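Local coordinates for mutual gliding-motility protein MglA (Myxococcus xanthus DK 1622, PDB 6HJO) that acts as a GTP-hydrolysing intracellular switch that coordinates social and adventurous gliding motility and controls the direction and speed of gliding, at residues L55-L60 against F74-V79; S105-M110 against N147-E152. One frame throughout, in Å; residues are numbered along the deposited sequence.

Contact 1: residues L55-L60 against F74-V79; sequences LFFDFL and FHLYTV
Phe-56 and Tyr-77 lie side by side with planes only 2° apart, yet slid so far that the rings barely overlap; Phe-56 meets the tyrosine face through CB and CG, CB sitting over its centre, 3.6 Å from the centroid. His-75 CB lies in plane at the edge of that ring. On the same side of the sheet CB of Asp-58 sits over the imidazole of His-75, nearer its rim. These pairs belong to an antiparallel beta hairpin, strands 53-59 and 71-78, corresponding to the interswitch hairpin of Arf-family GTPases and leading into Val-79, Pro-80 and Gly-81. Phe-56/Tyr-77 and Asp-58/His-75 are its non-hydrogen-bonded pairs; CA of Asp-58 and CA of His-75 are 4.2 Å apart. Polar atoms on Asp-58, His-75 and Tyr-77 suit this partly exposed face: the Asp-58 carboxylate forms a salt bridge with Arg-73, His-75 NE2 bonds to Asn-12 OD1, and Lys-14 makes a cation-pi contact with Tyr-77.

The other face is buried and apolar. Phe-59 takes CB of Phe-74 over its face, while Leu-76 CD1 meets its edge 3.7 Å from CE1; the two phenyl rings themselves are oblique, planes at 31°. Phe-59 reaches its neighbours because chi1 of 68° sets CG between the backbone N and the carbonyl carbon. The branches of Leu-76 serve two aromatics, CD2 approaching CZ of Phe-57 at 3.7 Å. Helices 25-35 and 176-191 cover this side. Six backbone hydrogen bonds join the strands, paired at Leu-55/Thr-78, Phe-57/Leu-76 and Phe-59/Phe-74. Thr-78, in a predicted GTP-binding segment, has its side chain about 5 Å from the bound GDP; OG1 bonds to the carbonyl of Tyr-17, leaving CG2 to meet Leu-55 CB at 4.0 Å.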
loop_
_atom_site.group_PDB
_atom_site.type_symbol
_atom_site.label_atom_id
_atom_site.label_comp_id
_atom_site.label_asym_id
_atom_site.label_seq_id
_atom_site.Cartn_x
_atom_site.Cartn_y
_atom_site.Cartn_z
ATOM N N LEU A 55 2.791 0.756 7.844
ATOM C CA LEU A 55 1.568 1.314 8.405
ATOM C C LEU A 55 1.708 2.809 8.302
ATOM O O LEU A 55 2.739 3.362 8.695
ATOM C CB LEU A 55 1.353 0.892 9.857
ATOM C CG LEU A 55 0.032 1.363 10.532
ATOM C CD1 LEU A 55 -1.233 0.700 9.885
ATOM C CD2 LEU A 55 0.090 1.110 12.055
ATOM N N PHE A 56 0.691 3.470 7.735
ATOM C CA PHE A 56 0.758 4.918 7.548
ATOM C C PHE A 56 -0.596 5.573 7.388
ATOM O O PHE A 56 -1.575 4.910 7.023
ATOM C CB PHE A 56 1.669 5.278 6.351
ATOM C CG PHE A 56 1.178 4.833 4.993
ATOM C CD1 PHE A 56 1.467 3.559 4.514
ATOM C CD2 PHE A 56 0.444 5.693 4.188
ATOM C CE1 PHE A 56 1.014 3.147 3.257
ATOM C CE2 PHE A 56 -0.008 5.285 2.917
ATOM C CZ PHE A 56 0.281 4.014 2.463
ATOM N N PHE A 57 -0.626 6.900 7.608
ATOM C CA PHE A 57 -1.790 7.757 7.375
ATOM C C PHE A 57 -1.319 9.205 7.325
ATOM O O PHE A 57 -0.188 9.507 7.726
ATOM C CB PHE A 57 -2.895 7.559 8.441
ATOM C CG PHE A 57 -2.592 8.118 9.813
ATOM C CD1 PHE A 57 -1.819 7.397 10.724
ATOM C CD2 PHE A 57 -3.114 9.346 10.213
ATOM C CE1 PHE A 57 -1.563 7.902 12.003
ATOM C CE2 PHE A 57 -2.850 9.853 11.489
ATOM C CZ PHE A 57 -2.077 9.130 12.370
ATOM N N ASP A 58 -2.198 10.096 6.857
ATOM C CA ASP A 58 -1.906 11.514 6.833
ATOM C C ASP A 58 -3.048 12.289 7.451
ATOM O O ASP A 58 -4.176 11.790 7.516
ATOM C CB ASP A 58 -1.563 12.019 5.418
ATOM C CG ASP A 58 -2.702 11.927 4.437
ATOM O OD1 ASP A 58 -3.644 12.731 4.551
ATOM O OD2 ASP A 58 -2.658 11.041 3.564
ATOM N N PHE A 59 -2.745 13.504 7.936
ATOM C CA PHE A 59 -3.728 14.397 8.540
ATOM C C PHE A 59 -3.306 15.845 8.417
ATOM O O PHE A 59 -2.114 16.155 8.467
ATOM C CB PHE A 59 -4.042 14.010 10.005
ATOM C CG PHE A 59 -2.919 14.222 10.997
ATOM C CD1 PHE A 59 -1.867 13.317 11.087
ATOM C CD2 PHE A 59 -2.931 15.308 11.864
ATOM C CE1 PHE A 59 -0.832 13.511 12.018
ATOM C CE2 PHE A 59 -1.897 15.504 12.791
ATOM C CZ PHE A 59 -0.861 14.598 12.871
ATOM N N LEU A 60 -4.291 16.724 8.253
ATOM C CA LEU A 60 -4.089 18.162 8.150
ATOM C C LEU A 60 -4.707 18.803 9.403
ATOM O O LEU A 60 -5.919 19.034 9.420
ATOM C CB LEU A 60 -4.741 18.688 6.870
ATOM C CG LEU A 60 -4.422 20.119 6.464
ATOM C CD1 LEU A 60 -3.189 20.164 5.586
ATOM C CD2 LEU A 60 -5.587 20.720 5.674
ATOM N N PHE A 74 0.679 16.302 7.752
ATOM C CA PHE A 74 1.581 15.345 8.370
ATOM C C PHE A 74 1.285 13.924 7.907
ATOM O O PHE A 74 0.127 13.507 7.887
ATOM C CB PHE A 74 1.519 15.461 9.913
ATOM C CG PHE A 74 2.026 16.791 10.423
ATOM C CD1 PHE A 74 3.380 16.992 10.665
ATOM C CD2 PHE A 74 1.156 17.856 10.628
ATOM C CE1 PHE A 74 3.863 18.241 11.095
ATOM C CE2 PHE A 74 1.635 19.097 11.080
ATOM C CZ PHE A 74 2.986 19.276 11.317
ATOM N N HIS A 75 2.348 13.183 7.534
ATOM C CA HIS A 75 2.273 11.789 7.096
ATOM C C HIS A 75 3.067 10.974 8.117
ATOM O O HIS A 75 4.256 11.231 8.303
ATOM C CB HIS A 75 2.858 11.612 5.681
ATOM C CG HIS A 75 2.124 12.365 4.602
ATOM N ND1 HIS A 75 1.410 11.699 3.620
ATOM C CD2 HIS A 75 2.038 13.699 4.375
ATOM C CE1 HIS A 75 0.915 12.644 2.834
ATOM N NE2 HIS A 75 1.251 13.861 3.263
ATOM N N LEU A 76 2.394 10.079 8.843
ATOM C CA LEU A 76 3.024 9.254 9.904
ATOM C C LEU A 76 3.245 7.861 9.325
ATOM O O LEU A 76 2.293 7.254 8.849
ATOM C CB LEU A 76 2.117 9.213 11.153
ATOM C CG LEU A 76 2.347 10.230 12.280
ATOM C CD1 LEU A 76 2.417 11.679 11.804
ATOM C CD2 LEU A 76 1.333 10.042 13.416
ATOM N N TYR A 77 4.512 7.401 9.290
ATOM C CA TYR A 77 4.938 6.119 8.690
ATOM C C TYR A 77 5.696 5.257 9.709
ATOM O O TYR A 77 6.458 5.796 10.499
ATOM C CB TYR A 77 5.901 6.395 7.513
ATOM C CG TYR A 77 5.194 6.673 6.207
ATOM C CD1 TYR A 77 4.636 7.924 5.942
ATOM C CD2 TYR A 77 5.069 5.681 5.236
ATOM C CE1 TYR A 77 3.956 8.178 4.742
ATOM C CE2 TYR A 77 4.403 5.930 4.030
ATOM C CZ TYR A 77 3.836 7.175 3.798
ATOM O OH TYR A 77 3.162 7.432 2.625
ATOM N N THR A 78 5.523 3.915 9.638
ATOM C CA THR A 78 6.251 2.955 10.478
ATOM C C THR A 78 6.335 1.603 9.799
ATOM O O THR A 78 5.469 1.284 8.984
ATOM C CB THR A 78 5.697 2.878 11.929
ATOM O OG1 THR A 78 6.727 2.408 12.797
ATOM C CG2 THR A 78 4.437 2.003 12.065
ATOM N N VAL A 79 7.386 0.826 10.116
ATOM C CA VAL A 79 7.535 -0.562 9.683
ATOM C C VAL A 79 7.117 -1.368 10.941
ATOM O O VAL A 79 7.900 -1.467 11.868
ATOM C CB VAL A 79 8.961 -0.937 9.188
ATOM C CG1 VAL A 79 9.091 -2.451 9.002
ATOM C CG2 VAL A 79 9.306 -0.205 7.892
#

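Contact 2: residues S105-M110 against N147-E152; sequences SQIERM and NAVTVE
This is a partly buried, largely polar loop-to-loop contact in which Asn-147, Ala-148 and Val-149 meet Ser-105 to Glu-108 and Met-110. It joins the turn after strand 98-104 to the chain leading into helix 151-158, at the rim of the nucleotide-binding end of the domain. Asn-147 is its polar hub. A single nitrogen, ND2, donates to both Gln-106 OE1 at 3.0 Å and Glu-108 OE1 at 2.9 Å. Both acceptors lie near the amide plane of Asn-147, which should fix its rotation. Glu-108 OE1 is met on the syn side, with ND2 23° out of the carboxylate plane, whereas the amides of Gln-106 and Asn-147 stand nearly perpendicular. A chi1 of 60° turns the Asn-147 amide across its own backbone toward these acceptors. Asparagine suits the place, being short and carrying two N-H groups on one atom.

The backbones are joined by a single bridge between Gln-106 and Ala-148: Ile-107 N donates to Asn-147 O at 3.0 Å, and Val-149 N to Ser-105 O at 2.8 Å. In this P-loop GTPase fold the bridge ties together the loops that follow two neighbouring parallel strands, 98-104 and 136-141. Ser-105 OG bonds to the carbonyl of Asn-141, a residue predicted to bind GTP. Branched Val-149 turns CG1 to the 3-10 turn, packing tightly on Ile-107 CG1 at 3.5 Å and touching Met-110 CG at 3.7 Å.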
loop_
_atom_site.group_PDB
_atom_site.type_symbol
_atom_site.label_atom_id
_atom_site.label_comp_id
_atom_site.label_asym_id
_atom_site.label_seq_id
_atom_site.Cartn_x
_atom_site.Cartn_y
_atom_site.Cartn_z
ATOM N N SER A 105 10.850 -0.095 27.005
ATOM C CA SER A 105 11.460 0.034 28.344
ATOM C C SER A 105 11.804 -1.273 29.039
ATOM O O SER A 105 12.440 -1.222 30.095
ATOM C CB SER A 105 10.587 0.890 29.253
ATOM O OG SER A 105 10.629 2.241 28.820
ATOM N N GLN A 106 11.378 -2.434 28.496
ATOM C CA GLN A 106 11.663 -3.732 29.128
ATOM C C GLN A 106 13.152 -4.027 29.107
ATOM O O GLN A 106 13.820 -3.786 28.095
ATOM C CB GLN A 106 10.903 -4.863 28.425
ATOM C CG GLN A 106 9.393 -4.777 28.572
ATOM C CD GLN A 106 8.706 -5.858 27.780
ATOM O OE1 GLN A 106 8.307 -6.880 28.321
ATOM N NE2 GLN A 106 8.567 -5.661 26.477
ATOM N N ILE A 107 13.671 -4.573 30.220
ATOM C CA ILE A 107 15.085 -4.929 30.387
ATOM C C ILE A 107 15.584 -5.833 29.236
ATOM O O ILE A 107 16.655 -5.582 28.676
ATOM C CB ILE A 107 15.324 -5.573 31.779
ATOM C CG1 ILE A 107 15.079 -4.570 32.946
ATOM C CG2 ILE A 107 16.701 -6.246 31.838
ATOM C CD1 ILE A 107 14.740 -5.308 34.389
ATOM N N GLU A 108 14.775 -6.841 28.865
ATOM C CA GLU A 108 15.059 -7.804 27.802
ATOM C C GLU A 108 15.107 -7.173 26.404
ATOM O O GLU A 108 15.582 -7.828 25.477
ATOM C CB GLU A 108 14.022 -8.952 27.817
ATOM C CG GLU A 108 13.913 -9.707 29.141
ATOM C CD GLU A 108 12.940 -9.146 30.169
ATOM O OE1 GLU A 108 12.402 -8.032 29.959
ATOM O OE2 GLU A 108 12.720 -9.829 31.198
ATOM N N ARG A 109 14.626 -5.921 26.243
ATOM C CA ARG A 109 14.604 -5.239 24.935
ATOM C C ARG A 109 15.615 -4.078 24.827
ATOM O O ARG A 109 15.636 -3.377 23.822
ATOM C CB ARG A 109 13.168 -4.795 24.582
ATOM C CG ARG A 109 12.140 -5.964 24.548
ATOM C CD ARG A 109 12.403 -6.961 23.418
ATOM N NE ARG A 109 12.153 -6.352 22.108
ATOM C CZ ARG A 109 12.689 -6.755 20.961
ATOM N NH1 ARG A 109 13.538 -7.777 20.938
ATOM N NH2 ARG A 109 12.379 -6.142 19.827
ATOM N N MET A 110 16.477 -3.908 25.838
ATOM C CA MET A 110 17.503 -2.858 25.846
ATOM C C MET A 110 18.555 -3.027 24.756
ATOM O O MET A 110 18.916 -2.044 24.110
ATOM C CB MET A 110 18.160 -2.722 27.239
ATOM C CG MET A 110 17.292 -1.969 28.247
ATOM S SD MET A 110 16.650 -0.352 27.684
ATOM C CE MET A 110 18.190 0.577 27.465
ATOM N N ASN A 147 8.904 -4.985 34.570
ATOM C CA ASN A 147 10.266 -5.281 34.081
ATOM C C ASN A 147 10.892 -4.095 33.311
ATOM O O ASN A 147 11.844 -4.300 32.557
ATOM C CB ASN A 147 10.288 -6.577 33.241
ATOM C CG ASN A 147 9.403 -6.548 32.003
ATOM O OD1 ASN A 147 8.306 -5.988 32.001
ATOM N ND2 ASN A 147 9.850 -7.175 30.925
ATOM N N ALA A 148 10.370 -2.851 33.528
ATOM C CA ALA A 148 10.853 -1.618 32.896
ATOM C C ALA A 148 12.107 -1.076 33.554
ATOM O O ALA A 148 12.186 -0.978 34.794
ATOM C CB ALA A 148 9.770 -0.539 32.892
ATOM N N VAL A 149 13.087 -0.692 32.733
ATOM C CA VAL A 149 14.308 -0.081 33.255
ATOM C C VAL A 149 13.964 1.375 33.670
ATOM O O VAL A 149 12.962 1.919 33.208
ATOM C CB VAL A 149 15.565 -0.232 32.338
ATOM C CG1 VAL A 149 15.487 -1.472 31.474
ATOM C CG2 VAL A 149 15.790 0.979 31.457
ATOM N N THR A 150 14.735 1.968 34.582
ATOM C CA THR A 150 14.468 3.330 35.060
ATOM C C THR A 150 14.662 4.324 33.917
ATOM O O THR A 150 15.348 4.000 32.942
ATOM C CB THR A 150 15.358 3.678 36.258
ATOM O OG1 THR A 150 16.698 3.904 35.812
ATOM C CG2 THR A 150 15.312 2.620 37.401
ATOM N N VAL A 151 14.082 5.531 34.044
ATOM C CA VAL A 151 14.217 6.586 33.015
ATOM C C VAL A 151 15.686 7.006 32.905
ATOM O O VAL A 151 16.180 7.216 31.794
ATOM C CB VAL A 151 13.251 7.782 33.259
ATOM C CG1 VAL A 151 13.540 8.956 32.315
ATOM C CG2 VAL A 151 11.800 7.336 33.109
ATOM N N GLU A 152 16.398 7.048 34.061
ATOM C CA GLU A 152 17.819 7.408 34.121
ATOM C C GLU A 152 18.687 6.411 33.321
ATOM O O GLU A 152 19.541 6.849 32.551
ATOM C CB GLU A 152 18.294 7.558 35.575
ATOM C CG GLU A 152 17.672 8.732 36.326
ATOM C CD GLU A 152 16.176 8.706 36.632
ATOM O OE1 GLU A 152 15.572 7.604 36.697
ATOM O OE2 GLU A 152 15.604 9.810 36.801
#

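Overall arrangement
From the N terminus, the chain passes through the P-loop and helix 25-35 before contact 1 pairs 55-60 with 74-79, closing a hairpin with 13 residues between the two segments, the last three still strand. It then runs through helix 86-92 and strand 98-104 to contact 2, where 105-110 meets 147-152 and closes a longer loop of 36 residues carrying helix 110-126 and strand 136-141. The two closures follow in series and neither nest nor cross. Contacts 1 and 2 lie on opposite sides of the chain's centre, about 27 Å apart between centres. Contact 1 binds strand 53-59 to strand 71-78, extending the sheet beyond strand 10-18; contact 2 links the loops preceding helices 110-126 and 151-158.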